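Local coordinates for protein OXA-46 oxacillinase (Pseudomonas aeruginosa, PDB 3IF6) that probably hydrolyses beta-lactam antibiotics to substituted beta-amino acids as a class D beta-lactamase, and so is linked to antibiotic resistance, at residues G42-A47 and F233-D238; I46-Q51 and R258-L263. All coordinates share one frame; numbering follows the deposited sequence.

Interaction 1. Residues G42-A47 and F233-D238; sequences GAIVIA and FALNID
F233 sets its CB against CG2 of I46 at 4.2 Å, in a non-hydrogen-bonded pair of two antiparallel strands. With CG placed between the backbone N and the carbonyl carbon (chi1 54°), the phenyl ring turns away from 42-47 and stacks with W220 of the next strand. The CA of F233 also makes a CA-H...O contact with V45 O. A234 follows in a hydrogen-bonded pair with V45: V45 N donates to A234 O at 3.0 Å, and A234 N returns a bond to V45 O at 3.1 Å. These strands are central members of the mixed sheet of the fold shared by serine beta-lactamases and penicillin-binding proteins, and helix 250-259 covers the face that bears I44 and L235. L235 crosses I44 there, its CB 4.1 Å from I44 CD1, while CG1 of I44 lies 3.7 Å from A234 O. The backbone of N236 pairs with A43, giving a 3.1 Å bond from A43 N to N236 O and a weak one from N236 N to A43 O. At I237, CG2 packs 3.7 Å from the CA of G42, where the two backbones come close, CA to CA 3.8 Å.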
# COMPACT_ATOMS: atom_id res chain seq x y z
N GLY A 42 -14.81 -6.67 -25.90
CA GLY A 42 -13.87 -5.73 -25.33
C GLY A 42 -12.46 -5.96 -25.82
O GLY A 42 -12.22 -6.75 -26.73
N ALA A 43 -11.52 -5.28 -25.17
CA ALA A 43 -10.14 -5.44 -25.46
C ALA A 43 -9.39 -5.54 -24.10
O ALA A 43 -9.96 -5.18 -23.07
CB ALA A 43 -9.65 -4.19 -26.24
N ILE A 44 -8.14 -6.00 -24.10
CA ILE A 44 -7.30 -5.88 -22.93
C ILE A 44 -5.83 -5.76 -23.36
O ILE A 44 -5.42 -6.39 -24.33
CB ILE A 44 -7.47 -7.11 -21.94
CG1 ILE A 44 -6.68 -6.89 -20.64
CG2 ILE A 44 -7.01 -8.39 -22.63
CD1 ILE A 44 -7.06 -7.82 -19.44
N VAL A 45 -5.07 -4.96 -22.63
CA VAL A 45 -3.64 -4.93 -22.79
C VAL A 45 -3.05 -5.36 -21.47
O VAL A 45 -3.34 -4.77 -20.44
CB VAL A 45 -3.12 -3.51 -23.15
CG1 VAL A 45 -1.63 -3.56 -23.46
CG2 VAL A 45 -3.91 -2.90 -24.32
N ILE A 46 -2.23 -6.41 -21.47
CA ILE A 46 -1.41 -6.64 -20.32
C ILE A 46 0.06 -6.43 -20.65
O ILE A 46 0.48 -6.77 -21.72
CB ILE A 46 -1.73 -8.00 -19.52
CG1 ILE A 46 -0.88 -9.15 -19.99
CG2 ILE A 46 -3.23 -8.37 -19.42
CD1 ILE A 46 0.19 -9.43 -19.02
N ALA A 47 0.81 -5.82 -19.73
CA ALA A 47 2.26 -5.68 -19.83
C ALA A 47 2.91 -6.41 -18.66
O ALA A 47 2.90 -5.93 -17.50
CB ALA A 47 2.65 -4.20 -19.83
N PHE A 233 -2.44 -3.98 -16.37
CA PHE A 233 -3.60 -4.42 -17.15
C PHE A 233 -4.53 -3.24 -17.42
O PHE A 233 -4.58 -2.29 -16.62
CB PHE A 233 -4.35 -5.57 -16.47
CG PHE A 233 -4.77 -5.29 -15.01
CD1 PHE A 233 -5.95 -4.59 -14.72
CD2 PHE A 233 -4.00 -5.74 -13.96
CE1 PHE A 233 -6.31 -4.33 -13.39
CE2 PHE A 233 -4.38 -5.49 -12.61
CZ PHE A 233 -5.54 -4.81 -12.34
N ALA A 234 -5.24 -3.29 -18.56
CA ALA A 234 -6.24 -2.29 -18.90
C ALA A 234 -7.18 -2.94 -19.85
O ALA A 234 -6.82 -3.19 -21.01
CB ALA A 234 -5.62 -1.06 -19.52
N LEU A 235 -8.38 -3.21 -19.35
CA LEU A 235 -9.48 -3.82 -20.03
C LEU A 235 -10.59 -2.79 -20.13
O LEU A 235 -10.83 -2.07 -19.18
CB LEU A 235 -9.99 -5.03 -19.19
CG LEU A 235 -11.37 -5.61 -19.57
CD1 LEU A 235 -11.40 -7.11 -19.48
CD2 LEU A 235 -12.59 -5.02 -18.83
N ASN A 236 -11.24 -2.68 -21.30
CA ASN A 236 -12.56 -2.08 -21.42
C ASN A 236 -13.45 -3.09 -22.11
O ASN A 236 -12.93 -4.02 -22.73
CB ASN A 236 -12.60 -0.69 -22.10
CG ASN A 236 -12.07 -0.69 -23.51
OD1 ASN A 236 -10.97 -0.18 -23.76
ND2 ASN A 236 -12.85 -1.25 -24.47
N ILE A 237 -14.75 -2.96 -21.92
CA ILE A 237 -15.72 -3.82 -22.55
C ILE A 237 -16.96 -2.98 -22.73
O ILE A 237 -17.12 -1.96 -22.04
CB ILE A 237 -16.11 -5.11 -21.68
CG1 ILE A 237 -16.45 -4.73 -20.20
CG2 ILE A 237 -15.10 -6.27 -21.87
CD1 ILE A 237 -17.51 -5.64 -19.58
N ASP A 238 -17.83 -3.41 -23.63
CA ASP A 238 -19.11 -2.73 -23.78
C ASP A 238 -20.07 -3.23 -22.74
O ASP A 238 -20.00 -4.39 -22.35
CB ASP A 238 -19.69 -3.03 -25.16
CG ASP A 238 -18.92 -2.35 -26.28
OD1 ASP A 238 -18.13 -1.42 -25.99
OD2 ASP A 238 -19.11 -2.75 -27.45

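Interaction 2. Residues I46-Q51 and R258-L263; sequences IADERQ and RSIDAL
R50 reaches from the turn after strand 42-48 to the carbonyls of I260 and D261, just beyond the C-terminal end of helix 250-259. That helix closes in a Schellman motif, with D261 at positive phi as its C-prime residue, and R50 itself belongs to an Asx turn in which its backbone N donates to D48 OD1. The same carboxylate holds the guanidinium side-on. NE meets OD1 of D48 at 3.0 Å and NH2 of R50 meets OD2 of D48 at 2.7 Å, both nearly straight and both on the syn sides, the donors standing about 25° out of the carboxylate plane. A bend at chi3 (-66°) in an otherwise extended outer chain brings the group round to this position. D48 OD1 thus accepts twice from R50, and the double grip fixes the rotation of the guanidinium. Its NH2 also gives an almost straight bond of 2.9 Å to I260 O, which lies in the guanidinium plane. NH1 adds weak bonds to D261 O and I260 O, the former short at 2.8 Å but strongly bent. CB of A262 lies over one face of the guanidinium, towards its rim, 3.9 Å from NH1 of R50. Salt bridge and carbonyls together would be expected to favour the charged arginine. Next to the salt bridge, I46 and I260 approach tip to tip. I260 has CG1 between its backbone N and carbonyl carbon (chi1 67°), and its CD1 comes to 3.4 Å from CD1 of I46.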
# COMPACT_ATOMS: atom_id res chain seq x y z
N ILE A 46 -2.23 -6.41 -21.47
CA ILE A 46 -1.41 -6.64 -20.32
C ILE A 46 0.06 -6.43 -20.65
O ILE A 46 0.48 -6.77 -21.72
CB ILE A 46 -1.73 -8.00 -19.52
CG1 ILE A 46 -0.88 -9.15 -19.99
CG2 ILE A 46 -3.23 -8.37 -19.42
CD1 ILE A 46 0.19 -9.43 -19.02
N ALA A 47 0.81 -5.82 -19.73
CA ALA A 47 2.26 -5.68 -19.83
C ALA A 47 2.91 -6.41 -18.66
O ALA A 47 2.90 -5.93 -17.50
CB ALA A 47 2.65 -4.20 -19.83
N ASP A 48 3.47 -7.56 -18.96
CA ASP A 48 4.11 -8.42 -17.97
C ASP A 48 5.58 -8.07 -17.80
O ASP A 48 6.39 -8.40 -18.66
CB ASP A 48 3.95 -9.87 -18.41
CG ASP A 48 4.26 -10.86 -17.33
OD1 ASP A 48 5.05 -10.58 -16.39
OD2 ASP A 48 3.68 -11.96 -17.43
N GLU A 49 5.93 -7.43 -16.69
CA GLU A 49 7.34 -7.06 -16.45
C GLU A 49 8.03 -7.84 -15.36
O GLU A 49 8.85 -7.30 -14.66
CB GLU A 49 7.46 -5.57 -16.17
CG GLU A 49 6.74 -4.75 -17.21
CD GLU A 49 7.05 -3.27 -17.13
OE1 GLU A 49 7.72 -2.86 -16.15
OE2 GLU A 49 6.61 -2.53 -18.04
N ARG A 50 7.69 -9.12 -15.23
CA ARG A 50 8.25 -10.00 -14.19
C ARG A 50 9.56 -10.66 -14.60
O ARG A 50 10.29 -11.16 -13.75
CB ARG A 50 7.24 -11.10 -13.81
CG ARG A 50 6.05 -10.66 -12.94
CD ARG A 50 5.08 -11.82 -12.75
NE ARG A 50 4.44 -12.20 -14.00
CZ ARG A 50 3.58 -13.19 -14.14
NH1 ARG A 50 3.25 -13.94 -13.09
NH2 ARG A 50 3.03 -13.44 -15.33
N GLN A 51 9.82 -10.73 -15.92
CA GLN A 51 11.11 -11.24 -16.45
C GLN A 51 12.00 -10.08 -16.95
O GLN A 51 11.49 -8.97 -17.17
CB GLN A 51 10.88 -12.28 -17.56
CG GLN A 51 11.02 -13.74 -17.07
CD GLN A 51 10.00 -14.70 -17.69
OE1 GLN A 51 9.51 -14.49 -18.81
NE2 GLN A 51 9.67 -15.76 -16.95
N ARG A 258 -5.05 -14.93 -13.87
CA ARG A 258 -4.81 -16.28 -13.33
C ARG A 258 -4.16 -17.19 -14.42
O ARG A 258 -3.25 -17.97 -14.09
CB ARG A 258 -6.08 -16.93 -12.71
CG ARG A 258 -6.73 -16.04 -11.58
CD ARG A 258 -7.84 -16.76 -10.70
NE ARG A 258 -8.94 -15.87 -10.27
CZ ARG A 258 -9.13 -15.39 -9.03
NH1 ARG A 258 -8.29 -15.70 -8.03
NH2 ARG A 258 -10.16 -14.58 -8.78
N SER A 259 -4.60 -17.06 -15.69
CA SER A 259 -4.07 -17.87 -16.81
C SER A 259 -2.58 -17.66 -17.07
O SER A 259 -1.91 -18.57 -17.55
CB SER A 259 -4.88 -17.75 -18.13
OG SER A 259 -4.56 -16.58 -18.88
N ILE A 260 -2.07 -16.49 -16.69
CA ILE A 260 -0.63 -16.21 -16.76
C ILE A 260 0.07 -16.15 -15.39
O ILE A 260 1.16 -15.60 -15.26
CB ILE A 260 -0.33 -14.92 -17.59
CG1 ILE A 260 -0.88 -13.66 -16.87
CG2 ILE A 260 -0.87 -15.07 -19.01
CD1 ILE A 260 -0.51 -12.39 -17.51
N ASP A 261 -0.58 -16.70 -14.37
CA ASP A 261 -0.00 -16.81 -13.02
C ASP A 261 0.31 -15.50 -12.34
O ASP A 261 1.34 -15.36 -11.67
CB ASP A 261 1.27 -17.63 -13.08
CG ASP A 261 0.99 -19.08 -12.93
OD1 ASP A 261 0.88 -19.52 -11.76
OD2 ASP A 261 0.85 -19.76 -13.97
N ALA A 262 -0.55 -14.52 -12.53
CA ALA A 262 -0.26 -13.17 -12.03
C ALA A 262 -1.28 -12.77 -10.94
O ALA A 262 -1.26 -11.65 -10.47
CB ALA A 262 -0.19 -12.15 -13.19
N LEU A 263 -2.16 -13.71 -10.59
CA LEU A 263 -3.03 -13.66 -9.44
C LEU A 263 -2.88 -14.97 -8.68
O LEU A 263 -2.62 -15.99 -9.30
CB LEU A 263 -4.49 -13.57 -9.88
CG LEU A 263 -5.25 -12.27 -10.11
CD1 LEU A 263 -6.70 -12.65 -10.23
CD2 LEU A 263 -5.03 -11.25 -9.00

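In the fold
Strand 42-48, near the N terminus, is the common starting point. Its residues 42-47 pair with 233-238 in interaction 1, closing a loop of 185 residues that includes much of the helical part of the fold and several strands of the sheet. From strand 229-238 the chain runs on into helix 250-259, whose C-terminal end returns to 46-51 in interaction 2 and closes a slightly longer loop. The two closures cross, because 46-51 starts later than 42-47 and 258-263 comes after 233-238; they share I46 and A47, and their centres are about 14 Å apart. Interaction 1 joins neighbouring strands within the sheet; interaction 2 ties the C-terminal helix to the end of one of them.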